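Local coordinates for SidF, inhibitor of growth family, member 3 (Legionella pneumophila subsp. pneumophila, PDB 4FYE), which acts as a phosphoinositide phosphatase of Legionella, probably removing the 3-phosphate from the inositol ring of membrane lipids, at residues Ala127-Ser132 with Glu699-Gln704; Ser136-Phe141 with Asn730-Lys735. The protein carries 1 engineered substitution. All blocks are in the same frame, centred on the assembly; numbering follows the deposited sequence.

How the contacts relate
Following the chain from the N terminus, A127-S132 comes first, in the loop between helices 98-119 and 136-163, and S136-F141 then forms the N-terminal end of the second of these helices. Their partners come some 570 to 590 residues later, in the same order: E699-Q704 at helix 701-712, then N730-K735 leading into helix 733-741. The four segments therefore alternate, and the two very long loops closed by contacts 1 and 2 cross. The contact centres lie about 10 Å apart and join directly, since N730 ND2 is 2.6 Å from S131 O, a probable hydrogen bond. Together they tie the N-terminal helical region to the C-terminal helices.

Contact 1 (Ala127-Ser132 with Glu699-Gln704); sequences ADLFSS and ELTTIQ
L129 and T701 meet side by side, their side chains running antiparallel alongside each other, with L129 CD1 4.0 Å from T701 OG1. The CB atoms of both residues point toward the opposite segment, although their CA atoms are 9.4 Å apart. The first torsion of L129 (chi1 -79°) sets CG beside the backbone N and anti to the carbonyl carbon, and the extended branch beyond it carries CD1 across to the threonine.

F130 approaches the same hydroxyl differently. Its ring offers an edge: T701 OG1 lies near the ring plane, 4.4 Å from F130 CZ, so the contact is loose. One face of the ring is occupied from within the loop, where L129 CB sits 3.8 Å above the plane of the F130 ring, over its centre. The two neighbouring apolar side chains are thus packed on each other and reach T701 together, a methyl group from one and a ring edge from the other. With 89 Å² buried in total, the interface is small, but all three touching residues are buried.

The loop that presents them is braced by D128. Its OD1 accepts a 3.0 Å bond from F130 N, nearly straight at 163°, although the N-H comes from above the carboxylate, 65° out of its plane. The other oxygen, OD2, forms a salt bridge with R63, so both ends of the carboxylate are engaged. Around the contact, P64 packs on F130 and R655 of helix 652-668 on T701. The D128 OD1 bond, accepted from the backbone N two residues on, defines an Asx turn; here it shapes an interhelical loop whose L129 and F130 meet T701 near the N-terminal end of helix 701-712.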
# COMPACT_ATOMS: atom_id res chain seq x y z
N ALA A 127 -11.22 -8.71 -23.53
CA ALA A 127 -12.36 -8.52 -22.65
C ALA A 127 -12.73 -7.06 -22.71
O ALA A 127 -11.94 -6.25 -23.14
CB ALA A 127 -12.02 -8.90 -21.23
N ASP A 128 -13.95 -6.74 -22.30
CA ASP A 128 -14.33 -5.38 -21.99
C ASP A 128 -14.72 -5.35 -20.51
O ASP A 128 -15.70 -6.02 -20.08
CB ASP A 128 -15.47 -4.92 -22.86
CG ASP A 128 -15.96 -3.48 -22.47
OD1 ASP A 128 -15.24 -2.72 -21.73
OD2 ASP A 128 -17.08 -3.10 -22.91
N LEU A 129 -13.93 -4.64 -19.74
CA LEU A 129 -14.07 -4.52 -18.29
C LEU A 129 -15.25 -3.65 -17.89
O LEU A 129 -15.69 -3.72 -16.73
CB LEU A 129 -12.87 -3.81 -17.68
CG LEU A 129 -11.57 -4.60 -17.46
CD1 LEU A 129 -10.62 -3.78 -16.63
CD2 LEU A 129 -11.74 -5.96 -16.83
N PHE A 130 -15.83 -2.89 -18.83
CA PHE A 130 -16.75 -1.85 -18.37
C PHE A 130 -18.10 -2.12 -18.87
O PHE A 130 -18.89 -1.27 -19.02
CB PHE A 130 -16.29 -0.49 -18.83
CG PHE A 130 -14.89 -0.21 -18.40
CD1 PHE A 130 -14.57 -0.23 -17.00
CD2 PHE A 130 -13.87 -0.00 -19.34
CE1 PHE A 130 -13.28 -0.02 -16.58
CE2 PHE A 130 -12.57 0.20 -18.90
CZ PHE A 130 -12.28 0.20 -17.51
N SER A 131 -18.34 -3.38 -19.05
CA SER A 131 -19.53 -3.90 -19.58
C SER A 131 -19.83 -5.15 -18.76
O SER A 131 -18.94 -5.72 -18.06
CB SER A 131 -19.08 -4.45 -20.95
OG SER A 131 -20.20 -4.48 -21.68
N SER A 132 -20.98 -5.74 -18.98
CA SER A 132 -21.31 -6.96 -18.25
C SER A 132 -20.48 -8.21 -18.58
O SER A 132 -20.23 -8.51 -19.75
CB SER A 132 -22.80 -7.24 -18.38
OG SER A 132 -22.98 -8.60 -18.15
N GLU A 699 -10.36 4.64 -15.07
CA GLU A 699 -8.93 4.79 -15.36
C GLU A 699 -8.10 3.90 -14.43
O GLU A 699 -7.06 3.36 -14.83
CB GLU A 699 -8.47 6.25 -15.22
CG GLU A 699 -9.08 7.28 -16.16
CD GLU A 699 -8.74 7.01 -17.61
OE1 GLU A 699 -9.31 7.71 -18.45
OE2 GLU A 699 -7.93 6.10 -17.93
N LEU A 700 -8.58 3.72 -13.20
CA LEU A 700 -7.77 3.23 -12.08
C LEU A 700 -7.39 1.75 -12.10
O LEU A 700 -6.54 1.31 -11.34
CB LEU A 700 -8.44 3.61 -10.77
CG LEU A 700 -8.89 5.06 -10.87
CD1 LEU A 700 -9.82 5.36 -9.71
CD2 LEU A 700 -7.67 5.97 -10.84
N THR A 701 -7.95 0.92 -12.97
CA THR A 701 -7.53 -0.52 -12.88
C THR A 701 -6.26 -0.76 -13.63
O THR A 701 -5.57 -1.80 -13.47
CB THR A 701 -8.59 -1.47 -13.39
OG1 THR A 701 -9.36 -0.77 -14.39
CG2 THR A 701 -9.50 -1.89 -12.19
N THR A 702 -5.87 0.22 -14.41
CA THR A 702 -4.74 -0.04 -15.28
C THR A 702 -3.40 -0.17 -14.55
O THR A 702 -2.66 -1.11 -14.83
CB THR A 702 -4.80 0.73 -16.64
OG1 THR A 702 -3.82 1.72 -16.69
CG2 THR A 702 -6.12 1.31 -16.90
N ILE A 703 -3.15 0.69 -13.56
CA ILE A 703 -1.95 0.58 -12.70
C ILE A 703 -1.98 -0.74 -11.91
O ILE A 703 -0.92 -1.32 -11.71
CB ILE A 703 -1.76 1.83 -11.78
CG1 ILE A 703 -0.31 1.98 -11.31
CG2 ILE A 703 -2.67 1.83 -10.53
CD1 ILE A 703 0.60 2.51 -12.37
N GLN A 704 -3.18 -1.23 -11.52
CA GLN A 704 -3.31 -2.48 -10.81
C GLN A 704 -2.89 -3.64 -11.70
O GLN A 704 -2.22 -4.53 -11.25
CB GLN A 704 -4.77 -2.72 -10.32
CG GLN A 704 -5.22 -1.67 -9.34
CD GLN A 704 -6.66 -1.87 -8.92
OE1 GLN A 704 -7.45 -0.91 -8.95
NE2 GLN A 704 -7.02 -3.11 -8.55

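Contact 2 (Ser136-Phe141 with Asn730-Lys735); sequences SANKDF and NGLFGK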
# COMPACT_ATOMS: atom_id res chain seq x y z
N SER A 136 -22.38 -11.09 -24.80
CA SER A 136 -21.90 -12.19 -25.64
C SER A 136 -20.37 -12.06 -25.90
O SER A 136 -19.65 -13.07 -26.04
CB SER A 136 -22.68 -12.33 -26.95
OG SER A 136 -22.66 -11.09 -27.65
N ALA A 137 -19.87 -10.83 -25.95
CA ALA A 137 -18.45 -10.63 -26.22
C ALA A 137 -17.55 -11.09 -25.04
O ALA A 137 -16.53 -11.75 -25.27
CB ALA A 137 -18.17 -9.21 -26.70
N ASN A 138 -17.97 -10.80 -23.82
CA ASN A 138 -17.22 -11.29 -22.66
C ASN A 138 -17.34 -12.83 -22.43
O ASN A 138 -16.43 -13.46 -21.94
CB ASN A 138 -17.53 -10.47 -21.40
CG ASN A 138 -16.93 -9.03 -21.43
OD1 ASN A 138 -17.51 -8.08 -20.90
ND2 ASN A 138 -15.69 -8.93 -21.83
N LYS A 139 -18.44 -13.43 -22.84
CA LYS A 139 -18.65 -14.86 -22.74
C LYS A 139 -17.70 -15.57 -23.67
O LYS A 139 -17.14 -16.64 -23.33
CB LYS A 139 -20.08 -15.21 -23.18
CG LYS A 139 -21.07 -15.18 -22.01
CD LYS A 139 -22.25 -16.11 -22.29
CE LYS A 139 -23.52 -15.36 -22.56
NZ LYS A 139 -24.40 -16.12 -23.51
N ASP A 140 -17.50 -14.96 -24.84
CA ASP A 140 -16.47 -15.44 -25.76
C ASP A 140 -15.06 -15.30 -25.21
O ASP A 140 -14.25 -16.26 -25.27
CB ASP A 140 -16.61 -14.72 -27.08
CG ASP A 140 -17.82 -15.20 -27.86
OD1 ASP A 140 -18.30 -16.33 -27.54
OD2 ASP A 140 -18.27 -14.48 -28.78
N PHE A 141 -14.76 -14.12 -24.65
CA PHE A 141 -13.52 -13.93 -23.96
C PHE A 141 -13.33 -15.02 -22.93
O PHE A 141 -12.26 -15.65 -22.94
CB PHE A 141 -13.45 -12.57 -23.30
CG PHE A 141 -12.32 -12.42 -22.32
CD1 PHE A 141 -11.08 -12.00 -22.74
CD2 PHE A 141 -12.53 -12.61 -20.98
CE1 PHE A 141 -10.04 -11.79 -21.83
CE2 PHE A 141 -11.49 -12.43 -20.05
CZ PHE A 141 -10.26 -12.02 -20.47
N ASN A 730 -15.65 -4.93 -14.10
CA ASN A 730 -16.47 -6.05 -13.80
C ASN A 730 -15.64 -7.26 -13.27
O ASN A 730 -16.14 -8.38 -13.28
CB ASN A 730 -17.18 -6.41 -15.07
CG ASN A 730 -16.22 -6.87 -16.23
OD1 ASN A 730 -15.04 -7.09 -16.05
ND2 ASN A 730 -16.78 -7.05 -17.43
N GLY A 731 -14.38 -7.02 -12.89
CA GLY A 731 -13.50 -8.01 -12.26
C GLY A 731 -12.80 -8.96 -13.21
O GLY A 731 -12.07 -9.83 -12.77
N LEU A 732 -12.99 -8.84 -14.53
CA LEU A 732 -12.38 -9.84 -15.44
C LEU A 732 -10.85 -10.01 -15.38
O LEU A 732 -10.31 -11.08 -15.79
CB LEU A 732 -12.83 -9.62 -16.89
CG LEU A 732 -14.25 -10.12 -17.14
CD1 LEU A 732 -14.61 -9.91 -18.61
CD2 LEU A 732 -14.35 -11.60 -16.76
N PHE A 733 -10.13 -8.98 -14.96
CA PHE A 733 -8.72 -9.16 -14.64
C PHE A 733 -8.49 -10.25 -13.60
O PHE A 733 -7.41 -10.86 -13.61
CB PHE A 733 -7.98 -7.83 -14.30
CG PHE A 733 -7.32 -7.20 -15.52
CD1 PHE A 733 -6.42 -7.92 -16.28
CD2 PHE A 733 -7.59 -5.89 -15.90
CE1 PHE A 733 -5.79 -7.38 -17.40
CE2 PHE A 733 -6.95 -5.32 -17.01
CZ PHE A 733 -6.05 -6.07 -17.77
N GLY A 734 -9.50 -10.55 -12.75
CA GLY A 734 -9.37 -11.67 -11.79
C GLY A 734 -9.15 -13.03 -12.42
O GLY A 734 -8.33 -13.82 -11.94
N LYS A 735 -9.83 -13.29 -13.52
CA LYS A 735 -9.70 -14.56 -14.27
C LYS A 735 -8.35 -14.70 -14.92
O LYS A 735 -7.85 -15.78 -15.04
CB LYS A 735 -10.77 -14.68 -15.38
CG LYS A 735 -12.19 -14.32 -15.01
CD LYS A 735 -12.79 -15.35 -14.05
CE LYS A 735 -13.98 -14.72 -13.30
NZ LYS A 735 -14.36 -15.49 -12.07
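L732 makes the apolar part of this contact through a single methyl group, CD1, which faces the helix and touches both N138 and F141. Toward F141 the fit is hydrophobic: L732 CD1 is 4.2 Å from F141 CD2, and the two side chains pass with their ends pointing opposite ways. F141 reaches this place because its CG stands anti to the backbone N (chi1 167°). It also follows N138 by three residues, about one helical turn, so both side chains face the 730-735 segment.

Van der Waals contact with the asparagine forms the second group. N138 and L732 cross at a slant, and L732 CD1 lies 4.1 Å from N138 CB and 3.8 Å from N138 CG. Beyond it the side chains of N138 and N730 reach toward each other from the two segments, their amide planes 72° apart.

Polar bonds serve to hold the 730-735 segment itself. N730 OD1 accepts from L732 N at 3.1 Å and 159°, directly fixing the backbone of the residue that makes the apolar contact. The opposite end of this amide is engaged too, N730 ND2 donating to S131 O in the neighbouring loop. Further along, G734 N bonds to G731 O at 2.7 Å as the chain winds into helix 733-741.

V71 of helix 71-92 and A127 also touch F141. In all, 168 Å² is buried where an Asx turn formed by N730, just ahead of a C-terminal helix, packs its leucine against the N-terminal end of helix 136-163.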